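PDB 4ITA: succinate-semialdehyde dehydrogenase from Synechococcus sp., which oxidises succinic semialdehyde to succinate, probably handing the hydride to NADP+, whose reduced form is bound here. Local coordinates for residues Gln39-Arg42 against Gln48-Gln51; Arg94-His99 against Phe142-Leu147; Ala243-Ala248 against Ala277-Glu282; Lys283-Phe288 against Lys328-Gly333. All coordinates share one frame; numbering follows the deposited sequence.

Interaction 1. Residues Gln39-Arg42 against Gln48-Gln51; sequences QAYR and QRRQ. With EDO (1,2-ethanediol), chain S.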
# COMPACT_ATOMS: atom_id res chain seq x y z
N GLN A 39 19.45 12.10 -6.11
CA GLN A 39 20.57 11.30 -6.58
C GLN A 39 21.77 11.40 -5.64
O GLN A 39 22.49 10.42 -5.44
CB GLN A 39 20.94 11.67 -8.02
CG GLN A 39 20.00 11.06 -9.02
CD GLN A 39 19.85 9.56 -8.82
OE1 GLN A 39 20.84 8.84 -8.62
NE2 GLN A 39 18.62 9.08 -8.84
N ALA A 40 21.95 12.56 -5.02
CA ALA A 40 23.01 12.73 -4.04
C ALA A 40 22.55 12.32 -2.64
O ALA A 40 23.30 11.70 -1.90
CB ALA A 40 23.50 14.17 -4.03
N TYR A 41 21.31 12.64 -2.30
CA TYR A 41 20.80 12.43 -0.95
C TYR A 41 20.71 10.95 -0.60
O TYR A 41 20.96 10.55 0.54
CB TYR A 41 19.46 13.14 -0.75
CG TYR A 41 18.98 13.13 0.68
CD1 TYR A 41 19.67 13.82 1.67
CD2 TYR A 41 17.84 12.44 1.04
CE1 TYR A 41 19.24 13.82 2.98
CE2 TYR A 41 17.39 12.43 2.36
CZ TYR A 41 18.11 13.11 3.33
OH TYR A 41 17.68 13.12 4.63
N ARG A 42 20.37 10.12 -1.59
CA ARG A 42 20.27 8.68 -1.38
C ARG A 42 21.63 8.09 -0.99
O ARG A 42 21.69 7.00 -0.43
CB ARG A 42 19.69 7.99 -2.63
CG ARG A 42 20.70 7.87 -3.78
CD ARG A 42 20.08 7.63 -5.15
NE ARG A 42 19.28 6.41 -5.25
CZ ARG A 42 18.87 5.89 -6.40
NH1 ARG A 42 19.20 6.47 -7.55
NH2 ARG A 42 18.13 4.79 -6.40
N GLN A 48 24.62 11.67 8.78
CA GLN A 48 24.26 12.99 8.26
C GLN A 48 22.76 13.25 8.38
O GLN A 48 22.35 14.31 8.87
CB GLN A 48 24.70 13.16 6.80
CG GLN A 48 26.19 13.39 6.63
CD GLN A 48 26.83 12.44 5.61
OE1 GLN A 48 26.25 12.13 4.57
NE2 GLN A 48 28.03 11.98 5.92
N ARG A 49 21.95 12.28 7.97
CA ARG A 49 20.50 12.46 8.02
C ARG A 49 20.04 12.67 9.45
O ARG A 49 19.20 13.51 9.73
CB ARG A 49 19.78 11.26 7.42
CG ARG A 49 20.18 10.96 5.99
CD ARG A 49 19.52 9.69 5.51
NE ARG A 49 20.18 9.20 4.31
CZ ARG A 49 19.94 8.01 3.76
NH1 ARG A 49 19.04 7.20 4.29
NH2 ARG A 49 20.61 7.65 2.68
N ARG A 50 20.63 11.90 10.37
CA ARG A 50 20.33 11.99 11.78
C ARG A 50 20.69 13.35 12.36
O ARG A 50 19.94 13.93 13.14
CB ARG A 50 21.08 10.89 12.53
CG ARG A 50 20.86 10.88 14.03
CD ARG A 50 21.61 9.73 14.70
NE ARG A 50 21.19 8.43 14.17
CZ ARG A 50 21.95 7.64 13.42
NH1 ARG A 50 21.47 6.49 12.98
NH2 ARG A 50 23.19 8.00 13.10
N GLN A 51 21.86 13.86 11.98
CA GLN A 51 22.28 15.19 12.41
C GLN A 51 21.28 16.26 11.97
O GLN A 51 20.85 17.10 12.77
CB GLN A 51 23.65 15.52 11.83
CG GLN A 51 24.08 16.94 12.12
CD GLN A 51 25.22 17.41 11.24
OE1 GLN A 51 25.79 16.64 10.46
NE2 GLN A 51 25.57 18.69 11.37
C1 EDO S . 19.68 5.40 0.96
O1 EDO S . 20.14 4.69 -0.20
C2 EDO S . 19.67 4.55 2.22
O2 EDO S . 18.48 4.78 3.00

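Interaction 2. Residues Arg94-His99 against Phe142-Leu147; sequences RYYAEH and FAAPAL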
# COMPACT_ATOMS: atom_id res chain seq x y z
N ARG A 94 13.00 13.31 16.44
CA ARG A 94 13.94 12.58 17.30
C ARG A 94 13.70 11.07 17.25
O ARG A 94 14.65 10.29 17.25
CB ARG A 94 13.88 13.09 18.74
CG ARG A 94 14.40 14.50 18.86
CD ARG A 94 14.81 14.87 20.29
NE ARG A 94 15.30 16.24 20.34
CZ ARG A 94 16.53 16.60 19.98
NH1 ARG A 94 17.38 15.69 19.55
NH2 ARG A 94 16.90 17.88 20.04
N TYR A 95 12.43 10.66 17.18
CA TYR A 95 12.10 9.24 17.08
C TYR A 95 12.79 8.57 15.89
O TYR A 95 13.44 7.53 16.03
CB TYR A 95 10.59 9.04 17.01
CG TYR A 95 10.19 7.59 16.93
CD1 TYR A 95 10.15 6.80 18.07
CD2 TYR A 95 9.86 7.01 15.71
CE1 TYR A 95 9.79 5.46 17.99
CE2 TYR A 95 9.50 5.68 15.62
CZ TYR A 95 9.47 4.91 16.76
OH TYR A 95 9.10 3.58 16.67
N TYR A 96 12.66 9.17 14.70
CA TYR A 96 13.29 8.58 13.53
C TYR A 96 14.81 8.79 13.49
O TYR A 96 15.53 7.95 12.97
CB TYR A 96 12.58 8.98 12.24
CG TYR A 96 11.26 8.26 12.14
CD1 TYR A 96 11.22 6.87 11.98
CD2 TYR A 96 10.05 8.93 12.27
CE1 TYR A 96 10.01 6.19 11.91
CE2 TYR A 96 8.84 8.25 12.20
CZ TYR A 96 8.83 6.88 12.03
OH TYR A 96 7.64 6.21 11.97
N ALA A 97 15.30 9.88 14.06
CA ALA A 97 16.74 10.02 14.26
C ALA A 97 17.27 8.87 15.11
O ALA A 97 18.33 8.30 14.81
CB ALA A 97 17.05 11.34 14.92
N GLU A 98 16.53 8.51 16.15
CA GLU A 98 16.98 7.53 17.13
C GLU A 98 16.80 6.07 16.70
O GLU A 98 17.55 5.20 17.15
CB GLU A 98 16.32 7.81 18.49
CG GLU A 98 16.87 9.07 19.16
CD GLU A 98 16.00 9.63 20.27
OE1 GLU A 98 15.07 8.95 20.73
OE2 GLU A 98 16.26 10.78 20.69
N HIS A 99 15.83 5.81 15.83
CA HIS A 99 15.46 4.43 15.47
C HIS A 99 15.55 4.10 13.99
O HIS A 99 15.54 2.93 13.62
CB HIS A 99 14.04 4.11 15.94
CG HIS A 99 13.85 4.19 17.42
ND1 HIS A 99 14.22 3.16 18.26
CD2 HIS A 99 13.34 5.16 18.20
CE1 HIS A 99 13.96 3.51 19.51
NE2 HIS A 99 13.42 4.72 19.50
N PHE A 142 5.14 12.66 8.39
CA PHE A 142 5.60 11.97 7.18
C PHE A 142 7.05 12.35 6.85
O PHE A 142 7.81 11.52 6.34
CB PHE A 142 4.68 12.22 5.97
CG PHE A 142 5.06 13.42 5.16
CD1 PHE A 142 6.03 13.33 4.18
CD2 PHE A 142 4.47 14.64 5.40
CE1 PHE A 142 6.42 14.45 3.45
CE2 PHE A 142 4.84 15.76 4.68
CZ PHE A 142 5.82 15.67 3.72
N ALA A 143 7.44 13.59 7.13
CA ALA A 143 8.74 14.07 6.66
C ALA A 143 9.92 13.46 7.39
O ALA A 143 10.93 13.13 6.78
CB ALA A 143 8.81 15.60 6.70
N ALA A 144 9.81 13.30 8.71
CA ALA A 144 10.90 12.72 9.48
C ALA A 144 11.31 11.32 8.97
O ALA A 144 12.49 11.11 8.67
CB ALA A 144 10.58 12.71 10.99
N PRO A 145 10.37 10.37 8.82
CA PRO A 145 10.81 9.07 8.28
C PRO A 145 11.22 9.13 6.82
O PRO A 145 12.15 8.41 6.43
CB PRO A 145 9.59 8.16 8.48
CG PRO A 145 8.42 9.09 8.56
CD PRO A 145 8.95 10.34 9.23
N ALA A 146 10.57 9.97 6.01
CA ALA A 146 10.96 10.12 4.62
C ALA A 146 12.42 10.53 4.50
O ALA A 146 13.20 9.93 3.73
CB ALA A 146 10.05 11.13 3.90
N LEU A 147 12.79 11.54 5.25
CA LEU A 147 14.15 12.07 5.16
C LEU A 147 15.16 11.10 5.77
O LEU A 147 16.28 10.97 5.26
CB LEU A 147 14.24 13.46 5.80
CG LEU A 147 13.29 14.51 5.17
CD1 LEU A 147 13.70 15.95 5.46
CD2 LEU A 147 13.05 14.31 3.66

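Interaction 3. Residues Ala243-Ala248 against Ala277-Glu282; sequences ADLDEA and AAEFLE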
# COMPACT_ATOMS: atom_id res chain seq x y z
N ALA A 243 -16.81 1.90 34.37
CA ALA A 243 -15.85 2.97 34.07
C ALA A 243 -15.67 3.96 35.23
O ALA A 243 -16.58 4.16 36.03
CB ALA A 243 -16.27 3.72 32.82
N ASP A 244 -14.49 4.58 35.30
CA ASP A 244 -14.29 5.76 36.13
C ASP A 244 -14.98 6.91 35.40
O ASP A 244 -14.43 7.49 34.47
CB ASP A 244 -12.79 6.07 36.29
CG ASP A 244 -12.51 7.30 37.18
OD1 ASP A 244 -13.38 8.18 37.36
OD2 ASP A 244 -11.37 7.38 37.69
N LEU A 245 -16.20 7.21 35.84
CA LEU A 245 -17.07 8.14 35.12
C LEU A 245 -16.49 9.54 35.05
O LEU A 245 -16.51 10.17 34.00
CB LEU A 245 -18.46 8.18 35.76
CG LEU A 245 -19.66 7.71 34.94
CD1 LEU A 245 -19.35 6.47 34.10
CD2 LEU A 245 -20.84 7.45 35.86
N ASP A 246 -15.98 10.04 36.17
CA ASP A 246 -15.44 11.39 36.19
C ASP A 246 -14.23 11.53 35.27
O ASP A 246 -14.10 12.53 34.55
CB ASP A 246 -15.11 11.86 37.61
CG ASP A 246 -16.35 12.13 38.45
OD1 ASP A 246 -17.46 12.23 37.89
OD2 ASP A 246 -16.20 12.26 39.68
N GLU A 247 -13.35 10.53 35.28
CA GLU A 247 -12.21 10.54 34.35
C GLU A 247 -12.69 10.49 32.90
O GLU A 247 -12.19 11.22 32.05
CB GLU A 247 -11.22 9.40 34.62
CG GLU A 247 -9.98 9.48 33.72
CD GLU A 247 -9.02 8.30 33.86
OE1 GLU A 247 -9.39 7.29 34.49
OE2 GLU A 247 -7.89 8.40 33.32
N ALA A 248 -13.66 9.62 32.63
CA ALA A 248 -14.20 9.49 31.28
C ALA A 248 -14.82 10.80 30.77
O ALA A 248 -14.66 11.15 29.59
CB ALA A 248 -15.22 8.35 31.20
N ALA A 277 -25.75 6.46 31.80
CA ALA A 277 -25.94 7.50 30.79
C ALA A 277 -26.41 8.83 31.36
O ALA A 277 -25.94 9.89 30.93
CB ALA A 277 -26.90 7.02 29.72
N ALA A 278 -27.34 8.80 32.31
CA ALA A 278 -27.85 10.04 32.88
C ALA A 278 -26.75 10.83 33.57
O ALA A 278 -26.59 12.03 33.33
CB ALA A 278 -29.00 9.76 33.84
N GLU A 279 -25.98 10.16 34.42
CA GLU A 279 -24.90 10.81 35.15
C GLU A 279 -23.80 11.30 34.21
O GLU A 279 -23.35 12.45 34.32
CB GLU A 279 -24.30 9.87 36.20
CG GLU A 279 -23.14 10.49 36.97
CD GLU A 279 -22.54 9.56 38.00
OE1 GLU A 279 -23.13 8.49 38.26
OE2 GLU A 279 -21.47 9.90 38.55
N PHE A 280 -23.37 10.45 33.29
CA PHE A 280 -22.33 10.84 32.36
C PHE A 280 -22.77 12.03 31.50
O PHE A 280 -22.01 12.99 31.33
CB PHE A 280 -21.89 9.67 31.47
CG PHE A 280 -20.74 10.01 30.55
CD1 PHE A 280 -19.43 9.70 30.90
CD2 PHE A 280 -20.97 10.65 29.34
CE1 PHE A 280 -18.37 10.03 30.06
CE2 PHE A 280 -19.92 10.98 28.49
CZ PHE A 280 -18.62 10.67 28.86
N LEU A 281 -23.98 11.98 30.96
CA LEU A 281 -24.44 13.04 30.07
C LEU A 281 -24.57 14.38 30.80
O LEU A 281 -24.23 15.42 30.24
CB LEU A 281 -25.76 12.67 29.39
CG LEU A 281 -26.29 13.69 28.39
CD1 LEU A 281 -25.24 14.04 27.34
CD2 LEU A 281 -27.56 13.18 27.73
N GLU A 282 -25.07 14.35 32.03
CA GLU A 282 -25.16 15.60 32.80
C GLU A 282 -23.77 16.19 33.00
O GLU A 282 -23.56 17.39 32.82
CB GLU A 282 -25.84 15.37 34.16
CG GLU A 282 -25.70 16.59 35.10
CD GLU A 282 -26.54 16.50 36.37
OE1 GLU A 282 -27.77 16.63 36.27
OE2 GLU A 282 -25.96 16.33 37.47

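Interaction 4. Residues Lys283-Phe288 against Lys328-Gly333; sequences KLHLKF and KILLGG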
# COMPACT_ATOMS: atom_id res chain seq x y z
N LYS A 283 -22.83 15.34 33.38
CA LYS A 283 -21.46 15.78 33.62
C LYS A 283 -20.77 16.27 32.34
O LYS A 283 -19.99 17.22 32.38
CB LYS A 283 -20.65 14.69 34.33
CG LYS A 283 -21.10 14.51 35.78
CD LYS A 283 -20.36 13.40 36.50
CE LYS A 283 -20.66 13.45 38.00
NZ LYS A 283 -20.11 12.28 38.73
N LEU A 284 -21.09 15.64 31.21
CA LEU A 284 -20.52 16.07 29.93
C LEU A 284 -21.08 17.44 29.55
O LEU A 284 -20.35 18.33 29.11
CB LEU A 284 -20.86 15.04 28.84
CG LEU A 284 -20.15 15.25 27.50
CD1 LEU A 284 -18.71 14.78 27.60
CD2 LEU A 284 -20.89 14.54 26.38
N HIS A 285 -22.39 17.58 29.72
CA HIS A 285 -23.10 18.84 29.52
C HIS A 285 -22.45 19.96 30.34
O HIS A 285 -22.10 21.01 29.81
CB HIS A 285 -24.56 18.63 29.95
CG HIS A 285 -25.47 19.78 29.66
ND1 HIS A 285 -26.81 19.74 29.96
CD2 HIS A 285 -25.24 21.00 29.12
CE1 HIS A 285 -27.38 20.88 29.61
NE2 HIS A 285 -26.45 21.66 29.10
N LEU A 286 -22.24 19.71 31.63
CA LEU A 286 -21.60 20.69 32.51
C LEU A 286 -20.18 21.05 32.06
O LEU A 286 -19.81 22.22 32.06
CB LEU A 286 -21.59 20.15 33.94
CG LEU A 286 -22.98 20.02 34.58
CD1 LEU A 286 -22.90 19.16 35.84
CD2 LEU A 286 -23.55 21.39 34.91
N LYS A 287 -19.40 20.05 31.67
CA LYS A 287 -18.02 20.31 31.26
C LYS A 287 -17.98 21.14 29.97
O LYS A 287 -17.23 22.11 29.86
CB LYS A 287 -17.25 19.00 31.10
CG LYS A 287 -15.74 19.15 31.25
CD LYS A 287 -15.37 19.50 32.69
CE LYS A 287 -13.93 19.98 32.80
NZ LYS A 287 -13.64 20.59 34.14
N PHE A 288 -18.81 20.79 29.00
CA PHE A 288 -18.86 21.54 27.74
C PHE A 288 -19.32 22.97 28.00
O PHE A 288 -18.81 23.92 27.39
CB PHE A 288 -19.83 20.90 26.74
CG PHE A 288 -19.25 19.76 25.93
CD1 PHE A 288 -18.48 18.77 26.51
CD2 PHE A 288 -19.57 19.65 24.58
CE1 PHE A 288 -17.99 17.70 25.74
CE2 PHE A 288 -19.09 18.59 23.81
CZ PHE A 288 -18.30 17.62 24.40
N LYS A 328 -32.30 16.68 19.28
CA LYS A 328 -32.42 17.69 20.32
C LYS A 328 -31.06 18.32 20.63
O LYS A 328 -30.05 17.63 20.65
CB LYS A 328 -33.00 17.07 21.59
CG LYS A 328 -34.37 16.45 21.37
CD LYS A 328 -35.33 17.45 20.73
CE LYS A 328 -36.66 16.78 20.42
NZ LYS A 328 -37.05 15.86 21.52
N ILE A 329 -31.07 19.62 20.86
CA ILE A 329 -29.87 20.35 21.26
C ILE A 329 -29.85 20.46 22.77
O ILE A 329 -30.73 21.08 23.38
CB ILE A 329 -29.85 21.78 20.68
CG1 ILE A 329 -29.88 21.76 19.16
CG2 ILE A 329 -28.62 22.54 21.19
CD1 ILE A 329 -30.01 23.14 18.53
N LEU A 330 -28.85 19.86 23.40
CA LEU A 330 -28.69 19.97 24.84
C LEU A 330 -27.89 21.22 25.18
O LEU A 330 -28.07 21.82 26.25
CB LEU A 330 -28.00 18.71 25.37
CG LEU A 330 -27.88 18.50 26.88
CD1 LEU A 330 -29.25 18.43 27.54
CD2 LEU A 330 -27.08 17.24 27.17
N LEU A 331 -27.02 21.62 24.26
CA LEU A 331 -26.12 22.75 24.45
C LEU A 331 -25.64 23.25 23.10
O LEU A 331 -25.35 22.45 22.21
CB LEU A 331 -24.91 22.29 25.27
CG LEU A 331 -23.92 23.40 25.63
CD1 LEU A 331 -24.47 24.26 26.76
CD2 LEU A 331 -22.58 22.83 26.00
N GLY A 332 -25.53 24.57 22.93
CA GLY A 332 -24.95 25.16 21.73
C GLY A 332 -25.85 25.10 20.51
O GLY A 332 -27.04 25.42 20.59
N GLY A 333 -25.29 24.73 19.37
CA GLY A 333 -26.11 24.46 18.20
C GLY A 333 -26.35 25.59 17.22
O GLY A 333 -27.14 25.46 16.29

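Interaction 1. Residues Gln39-Arg42 against Gln48-Gln51
The guanidinium NH1 of R49 is held from two quarters: it donates to O2 of a 1,2-ethanediol molecule and also meets the carbonyl O of M148. The R49 NH1 to EDO O2 bond is 2.8 Å long and nearly straight, at 175°, with O2 lying at the edge of the guanidinium near its plane. The other hydroxyl of the diol reaches back to the first segment, where EDO O1 donates a weak bond to R42 O, also 2.8 Å. The diol, which probably comes from the crystallisation liquor, thus bridges R42 and R49. Their direct approach does not count as a bond, because R49 NH2 and R42 O are 3.4 Å apart at a poor angle. The two segments belong to consecutive helices, 24-41 and 46-62, and the contact closes the short turn that joins these two helices. T44 in the short connection serves both, its OG1 bonding Y41 O and R49 NE. Closer in, the Y41 side chain slants across the arginine stem: Y41 OH is 3.6 Å from R49 CG, and the hydroxyl has its polar partner in L147 O. R49 runs extended from CG to NE, and its CZ stands over the Y41 ring, 20° off the normal but 5.6 Å from the centroid, so any cation-pi attraction is weak at most; the two planes are inclined by 34°. R42 bends back within its own segment, where R42 NH1 donates weakly to Q39 OE1 at 3.1 Å.

Interaction 2. Residues Arg94-His99 against Phe142-Leu147
Y96 lays one face of its ring on P145, and the pyrrolidine carbons account for most of the contact. P145 CB stands 3.7 Å from the Y96 ring centroid and only 6° off the ring normal, a centred CH-pi approach. P145 CD lies 3.5 Å from Y96 CD2, and P145 CG is 3.8 Å from Y96 CE2, so three carbons of the proline ring are spread over the same face. A144 adds its methyl obliquely, with A144 CB 4.0 Å from Y96 CD2. The reverse face of the phenol is occupied from within its own helix: Y95 CD2 sits 3.7 Å above the centre of the Y96 ring, which is therefore sandwiched. Because CG of Y96 lies beside the backbone N and anti to the carbonyl carbon (chi1 -73°), the ring reaches across to the facing helix. Farther out, Y96 OH is hydrogen-bonded to G440 O, which fixes the far end of the ring, while I444 of helix 440-445 touches both Y96 and P145. The proline has no N-H to give to the preceding turn, and helix 137-149 is kinked there. That helix joins strand 115-129 to the parallel, adjacent strand 152-156, so Y96 of helix 79-103 packs onto the helix of a beta-alpha-beta crossover in the Rossmann-type cofactor-binding fold, with the side chain of P145 about 13 Å from the bound NADPH.

Interaction 3. Residues Ala243-Ala248 against Ala277-Glu282
F280 turns a ring edge, not a face, toward A248. The backbone carbon A248 C lies near the ring plane, 3.7 Å from F280 CE1, and A248 CB is equally close to that same carbon. With CG anti to the backbone N (chi1 -176°), the ring extends between the helices, where V239, F270 and L272 of the underlying sheet also touch it. One turn away, L245 and E279 approach at a slant: L245 CD2 is 3.5 Å from E279 CD, so a leucine methyl lies against the carboxylate end of an extended glutamate. D244 is the N-cap of helix 245-257; its OD1 accepts from E247 N at 3.1 Å, with an N-H...O angle of 171°, from well above the carboxylate plane. This helix is the crossover between parallel strands 235-239 and 267-273, and helix 274-289 follows directly after the second strand. At the outer margin, D246 OD1 and E279 OE2 stand 4.7 Å apart, yet both are salt-bridged to K283 NZ. The chemistry is thus divided: apolar edge packing next to the sheet, and two carboxylates whose mutual repulsion is probably offset by a shared lysine.

Interaction 4. Residues Lys283-Phe288 against Lys328-Gly333
H285 extends from helix 274-289 onto L330 and L331, where strand 328-331, outermost within this chain in a mixed seven-stranded sheet, turns a corner. The alpha/beta layering is evident here, helix against sheet margin. Beginning at the root of the histidine, H285 CB is 4.0 Å from L330 CD2. CG is placed anti to the backbone N (chi1 -174°), which sends the imidazole across to the corner at L330 and L331. ND1 comes next, 3.5 Å from L330 CG. That leucine carbon lies over one face of the ring, 3.7 Å from the H285 centroid and 22° off the normal, a CH-pi contact displaced toward the rim. Along the ring edge, H285 CD2 is 4.1 Å from L331 CB. CE1 then passes 3.6 Å from L330 O. At the tip, H285 NE2 is 3.3 Å from the same L330 O, but the angle is too poor for a hydrogen bond, so this is mere proximity; L331 CD1 meets the ring at its edge near the plane. The strand itself is tied down by backbone bonds from L330 and L331 to I347, and the side chains of L330 and F288 both touch I347 as well. F288 adds the remaining contact by its stem, while its ring leads away from the strand: L331 CD2 presses against F288 CB at 3.4 Å.

Overall arrangement
The four contacts follow one another along the chain and gather in two pairs. Interactions 1 and 2 have centres 12 Å apart and touch through Y41 OH to L147 O and R50 NE to A97 O, joining helices 24-41, 46-62 and 79-103 to helix 137-149, which links two strands of the eight-stranded sheet. Interactions 3 and 4, centres 14 Å apart, share helix 274-289 and meet at D246 with K283 and L281 with L330, packed along the seven-stranded sheet. Interactions 1 and 4 lie about 52 Å apart between centres, on opposite sides of the chain's centre. The pairs thus secure separate alpha/beta regions, consistent with the cofactor-binding and catalytic domains of aldehyde dehydrogenases.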